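Local coordinates for protein putative leucoanthocyanidin reductase 1 (Vitis vinifera, PDB 3I6I) that probably reduces leucoanthocyanidins to flavan-3-ols, using NADPH bound to a Rossmann-type domain of the short-chain dehydrogenase/reductase class, at residues H220-C225 against F285-P290; N226-N231 against R305-C310. One frame throughout, in Å; residues are numbered along the deposited sequence. Where two conformers were deposited one is given.

Interaction 1. Residues H220-C225 against F285-P290; sequences HFRPSC and FSIDGP
Arg222, reaching from the loop after strand 217-220, clamps Phe285 in a mixed polar and aromatic contact between the end of that strand with its following loop and the loop before strand 292-294. Its chain runs extended from CG to NE, and both terminal nitrogens donate hydrogen bonds to Phe285 O, which sits at the guanidinium edge, close to its plane: NH2 at 2.8 Å (155°), NH1 less straight at 3.1 Å. NH2 also stands over the centre of the Phe285 ring, a cation-pi contact with Arg222 CZ 4.5 Å from the ring centroid. With chi1 at 59°, the ring lies under NH2, the guanidinium plane tilted steeply against it, and its edge points at the face of His220 in an offset edge-to-face pair, planes 64° apart. Ile287 touches both Arg222 and His220: CG2 lies over the centre of one guanidinium face and makes a CH-pi contact with the imidazole, 3.5 Å from His220 CD2, while CD1 packs on Arg222 CD. NE2 of the imidazole is hydrogen-bonded to Asp292. Two bonds to one oxygen should fix the rotation of the guanidinium, and the carbonyl dipole and ring face probably offset part of its positive charge.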
ATOM      1  N   HIS A 220      -0.759  -8.799   7.521  1.00  2.59           N
ATOM      2  CA  HIS A 220      -1.650  -9.125   6.390  1.00  3.14           C
ATOM      3  C   HIS A 220      -3.032  -8.559   6.669  1.00  7.69           C
ATOM      4  O   HIS A 220      -3.553  -8.699   7.779  1.00  8.53           O
ATOM      5  CB  HIS A 220      -1.699 -10.625   6.147  1.00  4.12           C
ATOM      6  CG  HIS A 220      -0.339 -11.235   5.941  1.00  3.45           C
ATOM      7  ND1 HIS A 220       0.292 -11.219   4.710  1.00  6.31           N
ATOM      8  CD2 HIS A 220       0.531 -11.795   6.812  1.00  3.43           C
ATOM      9  CE1 HIS A 220       1.488 -11.783   4.835  1.00  5.34           C
ATOM     10  NE2 HIS A 220       1.650 -12.170   6.090  1.00  3.61           N
ATOM     11  N   PHE A 221      -3.641  -7.906   5.667  1.00  3.86           N
ATOM     12  CA  PHE A 221      -4.973  -7.372   5.845  1.00  4.25           C
ATOM     13  C   PHE A 221      -5.991  -8.326   5.225  1.00  9.64           C
ATOM     14  O   PHE A 221      -6.167  -8.326   4.004  1.00  5.26           O
ATOM     15  CB  PHE A 221      -5.150  -5.975   5.235  1.00  5.07           C
ATOM     16  CG  PHE A 221      -4.464  -4.840   5.979  1.00  3.69           C
ATOM     17  CD1 PHE A 221      -3.130  -4.920   6.366  1.00  8.34           C
ATOM     18  CD2 PHE A 221      -5.142  -3.630   6.167  1.00  5.82           C
ATOM     19  CE1 PHE A 221      -2.527  -3.858   7.035  1.00  5.47           C
ATOM     20  CE2 PHE A 221      -4.517  -2.525   6.803  1.00  6.30           C
ATOM     21  CZ  PHE A 221      -3.199  -2.665   7.231  1.00  4.63           C
ATOM     22  N   ARG A 222      -6.699  -9.081   6.052  1.00  6.08           N
ATOM     23  CA  ARG A 222      -7.684 -10.032   5.552  1.00  6.06           C
ATOM     24  C   ARG A 222      -9.056  -9.844   6.174  1.00  3.28           C
ATOM     25  O   ARG A 222      -9.589 -10.784   6.815  1.00  5.59           O
ATOM     26  CB  ARG A 222      -7.211 -11.450   5.768  1.00  2.57           C
ATOM     27  CG  ARG A 222      -5.920 -11.789   5.088  1.00  5.24           C
ATOM     28  CD  ARG A 222      -5.695 -13.273   5.074  1.00  4.64           C
ATOM     29  NE  ARG A 222      -4.652 -13.672   4.130  1.00  5.64           N
ATOM     30  CZ  ARG A 222      -4.246 -14.931   3.931  1.00  4.11           C
ATOM     31  NH1 ARG A 222      -4.708 -15.926   4.679  1.00  7.76           N
ATOM     32  NH2 ARG A 222      -3.329 -15.213   3.012  1.00  7.76           N
ATOM     33  N   PRO A 223      -9.660  -8.647   5.968  1.00  6.34           N
ATOM     34  CA  PRO A 223     -11.010  -8.450   6.465  1.00  6.63           C
ATOM     35  C   PRO A 223     -12.010  -9.399   5.773  1.00  6.04           C
ATOM     36  O   PRO A 223     -12.240  -9.325   4.542  1.00  3.75           O
ATOM     37  CB  PRO A 223     -11.289  -6.967   6.143  1.00  6.57           C
ATOM     38  CG  PRO A 223     -10.467  -6.711   4.906  1.00 10.29           C
ATOM     39  CD  PRO A 223      -9.188  -7.455   5.249  1.00  6.28           C
ATOM     40  N   SER A 224     -12.587 -10.305   6.549  1.00  4.09           N
ATOM     41  CA  SER A 224     -13.417 -11.362   5.992  1.00  7.99           C
ATOM     42  C   SER A 224     -14.631 -10.830   5.186  1.00  8.60           C
ATOM     43  O   SER A 224     -15.051 -11.452   4.226  1.00 10.10           O
ATOM     44  CB  SER A 224     -13.873 -12.354   7.087  1.00 10.44           C
ATOM     45  OG  SER A 224     -14.720 -11.699   8.034  1.00 14.80           O
ATOM     46  N   CYS A 225     -15.184  -9.685   5.567  1.00  5.06           N
ATOM     47  CA  CYS A 225     -16.384  -9.188   4.888  1.00  7.87           C
ATOM     48  C   CYS A 225     -16.055  -8.508   3.559  1.00  5.03           C
ATOM     49  O   CYS A 225     -16.966  -8.180   2.762  1.00  6.28           O
ATOM     50  CB  CYS A 225     -17.125  -8.219   5.753  1.00 13.85           C
ATOM     51  SG  CYS A 225     -17.838  -8.979   7.252  1.00 27.00           S
ATOM     52  N   PHE A 285      -2.151 -18.669   0.799  1.00  9.50           N
ATOM     53  CA  PHE A 285      -1.224 -19.039   1.849  1.00  5.40           C
ATOM     54  C   PHE A 285      -1.842 -18.815   3.216  1.00  7.75           C
ATOM     55  O   PHE A 285      -2.707 -17.962   3.396  1.00  6.94           O
ATOM     56  CB  PHE A 285       0.103 -18.237   1.777  1.00  7.93           C
ATOM     57  CG  PHE A 285      -0.053 -16.720   1.884  1.00  3.80           C
ATOM     58  CD1 PHE A 285      -0.420 -15.945   0.765  1.00  6.31           C
ATOM     59  CD2 PHE A 285       0.167 -16.057   3.076  1.00  2.94           C
ATOM     60  CE1 PHE A 285      -0.558 -14.564   0.879  1.00  8.42           C
ATOM     61  CE2 PHE A 285       0.047 -14.676   3.185  1.00  6.27           C
ATOM     62  CZ  PHE A 285      -0.305 -13.926   2.076  1.00  8.46           C
ATOM     63  N   SER A 286      -1.354 -19.595   4.166  1.00  7.51           N
ATOM     64  CA  SER A 286      -1.708 -19.475   5.552  1.00  9.80           C
ATOM     65  C   SER A 286      -0.917 -18.375   6.247  1.00  9.10           C
ATOM     66  O   SER A 286       0.264 -18.157   5.954  1.00  6.79           O
ATOM     67  CB  SER A 286      -1.451 -20.794   6.277  1.00 12.59           C
ATOM     68  OG  SER A 286      -1.755 -20.624   7.650  1.00 15.49           O
ATOM     69  N   ILE A 287      -1.574 -17.727   7.204  1.00 10.21           N
ATOM     70  CA  ILE A 287      -0.920 -16.695   8.036  1.00 11.67           C
ATOM     71  C   ILE A 287      -0.760 -17.167   9.524  1.00 12.34           C
ATOM     72  O   ILE A 287      -0.464 -16.373  10.406  1.00 11.08           O
ATOM     73  CB  ILE A 287      -1.607 -15.335   7.897  1.00  9.81           C
ATOM     74  CG1 ILE A 287      -3.091 -15.379   8.159  1.00 13.74           C
ATOM     75  CG2 ILE A 287      -1.408 -14.693   6.467  1.00 12.27           C
ATOM     76  CD1 ILE A 287      -3.686 -14.037   8.014  1.00 25.03           C
ATOM     77  N   ASP A 288      -0.843 -18.474   9.736  1.00  5.13           N
ATOM     78  CA  ASP A 288      -0.754 -19.078  11.056  1.00 10.62           C
ATOM     79  C   ASP A 288       0.674 -19.162  11.603  1.00 12.13           C
ATOM     80  O   ASP A 288       0.863 -19.509  12.780  1.00 13.09           O
ATOM     81  CB  ASP A 288      -1.336 -20.479  11.018  1.00 12.16           C
ATOM     82  N   GLY A 289       1.673 -18.899  10.764  1.00  9.62           N
ATOM     83  CA  GLY A 289       3.063 -18.982  11.202  1.00 13.88           C
ATOM     84  C   GLY A 289       3.532 -17.833  12.071  1.00 12.65           C
ATOM     85  O   GLY A 289       2.891 -16.773  12.132  1.00 12.01           O
ATOM     86  N   PRO A 290       4.693 -18.018  12.720  1.00 12.50           N
ATOM     87  CA  PRO A 290       5.188 -17.085  13.728  1.00 14.19           C
ATOM     88  C   PRO A 290       5.684 -15.736  13.216  1.00 10.75           C
ATOM     89  O   PRO A 290       5.842 -14.845  14.018  1.00 16.63           O
ATOM     90  CB  PRO A 290       6.326 -17.854  14.399  1.00 14.65           C
ATOM     91  CG  PRO A 290       6.809 -18.781  13.397  1.00 14.60           C
ATOM     92  CD  PRO A 290       5.649 -19.110  12.472  1.00 14.94           C
TER

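Interaction 2. Residues N226-N231 against R305-C310; sequences NCLNIN and RTVEEC
Asn226, beside the short edge strand 227-228, reaches across to the N-terminal end of helix 307-315 and shows how one amide can serve a helix start through both its ends. CB lies 4.2 Å from Val307 CG2, at the limit of van der Waals contact. With chi1 at -68°, CG turns anti to its own carbonyl carbon and comes to 4.0 Å from the same methyl, Val307 CG2, so the root of the amide rests against valine. From CG the two branches part. ND2 donates to Arg305 O over 2.8 Å, almost straight at 174°; the oxygen lies in the amide plane and the nitrogen in the carbonyl plane, so both flat groups suit the bond. ND2 bonds as well to Phe195 O of the neighbouring strand 193-196, and this second grip should hold the amide against flipping. OD1 passes close to Thr306 CA, at 3.4 Å, and accepts a hydrogen bond from a water 3.0 Å away; that water in turn accepts from Val307 N at 3.1 Å. Thr306 is the N-cap, its OG1 accepting from Glu309 N one turn on. The first turn of the helix thus has one amide N-H met by a side-chain cap and another by water, the familiar way of satisfying a helix N-terminus, here docked beside the edge strand of the small mixed sheet.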
ATOM      1  N   ASN A 226     -14.775  -8.279   3.316  1.00  3.46           N
ATOM      2  CA  ASN A 226     -14.315  -7.627   2.091  1.00  3.92           C
ATOM      3  C   ASN A 226     -13.498  -8.608   1.235  1.00  7.38           C
ATOM      4  O   ASN A 226     -12.704  -8.190   0.383  1.00  7.19           O
ATOM      5  CB  ASN A 226     -13.474  -6.383   2.416  1.00  4.45           C
ATOM      6  CG  ASN A 226     -14.264  -5.236   3.037  1.00 10.97           C
ATOM      7  OD1 ASN A 226     -15.431  -5.359   3.428  1.00 13.56           O
ATOM      8  ND2 ASN A 226     -13.581  -4.122   3.209  1.00  4.39           N
ATOM      9  N   CYS A 227     -13.695  -9.904   1.463  1.00  4.41           N
ATOM     10  CA  CYS A 227     -13.038 -10.968   0.683  1.00  2.26           C
ATOM     11  C   CYS A 227     -14.027 -11.306  -0.447  1.00  3.87           C
ATOM     12  O   CYS A 227     -14.993 -12.059  -0.265  1.00  2.00           O
ATOM     13  CB  CYS A 227     -12.777 -12.180   1.554  1.00  7.06           C
ATOM     14  SG  CYS A 227     -11.819 -13.479   0.710  1.00  9.59           S
ATOM     15  N   LEU A 228     -13.819 -10.686  -1.587  0.50  2.00           N
ATOM     16  CA  LEU A 228     -14.734 -10.849  -2.723  0.50  3.86           C
ATOM     17  C   LEU A 228     -13.975 -11.229  -3.985  0.50  3.56           C
ATOM     18  O   LEU A 228     -12.810 -10.857  -4.164  0.50  6.04           O
ATOM     19  CB  LEU A 228     -15.493  -9.541  -2.992  0.50  8.73           C
ATOM     20  CG  LEU A 228     -16.333  -8.975  -1.852  0.50 10.58           C
ATOM     21  CD1 LEU A 228     -15.480  -8.030  -1.055  0.50 17.35           C
ATOM     22  CD2 LEU A 228     -17.542  -8.241  -2.409  0.50  7.55           C
ATOM     23  N   ASN A 229     -14.631 -11.995  -4.846  1.00  2.89           N
ATOM     24  CA  ASN A 229     -14.138 -12.236  -6.209  1.00  2.00           C
ATOM     25  C   ASN A 229     -14.714 -11.140  -7.131  1.00  3.84           C
ATOM     26  O   ASN A 229     -15.534 -10.292  -6.701  1.00  2.51           O
ATOM     27  CB  ASN A 229     -14.425 -13.667  -6.676  1.00  3.10           C
ATOM     28  CG  ASN A 229     -15.891 -14.007  -6.723  1.00  6.88           C
ATOM     29  OD1 ASN A 229     -16.727 -13.235  -7.230  1.00  6.09           O
ATOM     30  ND2 ASN A 229     -16.212 -15.204  -6.274  1.00  5.55           N
ATOM     31  N   ILE A 230     -14.258 -11.093  -8.375  1.00  5.87           N
ATOM     32  CA  ILE A 230     -14.647 -10.005  -9.278  0.50  5.65           C
ATOM     33  C   ILE A 230     -16.128 -10.066  -9.602  1.00  2.52           C
ATOM     34  O   ILE A 230     -16.808  -9.033  -9.758  1.00  4.92           O
ATOM     35  CB  ILE A 230     -13.881 -10.035 -10.621  0.50 10.43           C
ATOM     36  CG1 ILE A 230     -12.382 -10.080 -10.390  0.50 10.87           C
ATOM     37  CG2 ILE A 230     -14.256  -8.795 -11.470  0.50  6.50           C
ATOM     38  N   ASN A 231     -16.664 -11.268  -9.736  1.00  2.00           N
ATOM     39  CA  ASN A 231     -18.120 -11.378  -9.943  1.00  3.78           C
ATOM     40  C   ASN A 231     -18.952 -10.778  -8.774  1.00  4.04           C
ATOM     41  O   ASN A 231     -19.957 -10.092  -8.977  1.00  2.00           O
ATOM     42  CB  ASN A 231     -18.543 -12.810 -10.253  1.00  5.16           C
ATOM     43  CG  ASN A 231     -18.316 -13.183 -11.721  1.00  8.70           C
ATOM     44  OD1 ASN A 231     -18.685 -12.442 -12.611  1.00 13.08           O
ATOM     45  ND2 ASN A 231     -17.738 -14.355 -11.960  1.00 12.40           N
ATOM     46  N   ARG A 305     -14.286  -0.647   7.079  1.00  3.33           N
ATOM     47  CA  ARG A 305     -15.292  -0.167   6.124  1.00  7.80           C
ATOM     48  C   ARG A 305     -15.545  -1.243   5.051  1.00  2.21           C
ATOM     49  O   ARG A 305     -14.613  -1.836   4.507  1.00  6.74           O
ATOM     50  CB  ARG A 305     -14.757   1.111   5.449  1.00  9.35           C
ATOM     51  CG  ARG A 305     -14.600   2.265   6.423  1.00 14.42           C
ATOM     52  CD  ARG A 305     -14.069   3.495   5.738  1.00 22.28           C
ATOM     53  NE  ARG A 305     -15.097   4.103   4.897  1.00 19.14           N
ATOM     54  CZ  ARG A 305     -14.870   5.048   3.989  1.00 22.45           C
ATOM     55  NH1 ARG A 305     -13.640   5.533   3.775  1.00 22.49           N
ATOM     56  NH2 ARG A 305     -15.886   5.504   3.281  1.00 18.83           N
ATOM     57  N   THR A 306     -16.811  -1.499   4.747  1.00  4.29           N
ATOM     58  CA  THR A 306     -17.147  -2.449   3.730  1.00  4.00           C
ATOM     59  C   THR A 306     -17.021  -1.811   2.334  1.00  6.29           C
ATOM     60  O   THR A 306     -17.088  -0.569   2.154  1.00  6.88           O
ATOM     61  CB  THR A 306     -18.587  -2.945   3.924  1.00  6.50           C
ATOM     62  OG1 THR A 306     -19.504  -1.903   3.564  1.00  5.50           O
ATOM     63  CG2 THR A 306     -18.828  -3.341   5.382  1.00  6.80           C
ATOM     64  N   VAL A 307     -16.962  -2.682   1.347  1.00  3.43           N
ATOM     65  CA  VAL A 307     -16.897  -2.276  -0.069  1.00  3.87           C
ATOM     66  C   VAL A 307     -18.162  -1.546  -0.483  1.00  7.24           C
ATOM     67  O   VAL A 307     -18.120  -0.526  -1.191  1.00  8.96           O
ATOM     68  CB  VAL A 307     -16.651  -3.476  -0.984  1.00  8.28           C
ATOM     69  CG1 VAL A 307     -16.679  -3.037  -2.470  1.00 15.24           C
ATOM     70  CG2 VAL A 307     -15.335  -4.195  -0.644  1.00 10.43           C
ATOM     71  N   GLU A 308     -19.305  -2.050  -0.021  1.00  7.69           N
ATOM     72  CA  GLU A 308     -20.578  -1.357  -0.209  1.00  9.17           C
ATOM     73  C   GLU A 308     -20.498   0.095   0.225  1.00  6.93           C
ATOM     74  O   GLU A 308     -20.895   0.961  -0.544  1.00  7.02           O
ATOM     75  CB  GLU A 308     -21.722  -2.061   0.504  1.00 10.97           C
ATOM     76  CG  GLU A 308     -22.417  -3.105  -0.339  1.00 23.12           C
ATOM     77  N   GLU A 309     -19.970   0.345   1.419  1.00  2.00           N
ATOM     78  CA  GLU A 309     -19.814   1.703   1.919  1.00  2.00           C
ATOM     79  C   GLU A 309     -18.901   2.490   0.985  1.00  2.00           C
ATOM     80  O   GLU A 309     -19.232   3.600   0.570  1.00  2.00           O
ATOM     81  CB  GLU A 309     -19.241   1.693   3.336  1.00  2.00           C
ATOM     82  CG  GLU A 309     -20.176   1.107   4.380  1.00  3.83           C
ATOM     83  N   CYS A 310     -17.752   1.906   0.654  1.00  2.00           N
ATOM     84  CA  CYS A 310     -16.795   2.562  -0.258  1.00  2.00           C
ATOM     85  C   CYS A 310     -17.407   2.928  -1.610  1.00  2.00           C
ATOM     86  O   CYS A 310     -17.213   4.042  -2.108  1.00  2.00           O
ATOM     87  CB  CYS A 310     -15.587   1.677  -0.544  1.00  2.00           C
ATOM     88  SG  CYS A 310     -14.578   1.413   0.859  1.00  2.00           S
TER
HETATM   89  O   HOH W   1     -17.837  -5.624   1.627  1.00 14.35           O

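Interactions 1 and 2 draw on one continuous run of chain, 220-231, whose first half meets the loop 285-290 and whose second half meets the start of helix 307-315; the centres lie about 17 Å apart. Both are partly buried, with interaction 1 covering more surface between its segments. Cation, aromatic face and aliphatic methyls join a strand end and its loop to a second loop in interaction 1, whereas in interaction 2 a neutral amide resting on Val307, helped by a water, joins the edge-strand region to a helix start. A backbone carbonyl is the acceptor in each. Interaction 1 lies closer to Asn160, an NADP(+)-binding residue, whose side chain is about 5 Å from that of Arg222 and about 9 Å from that of Asn226.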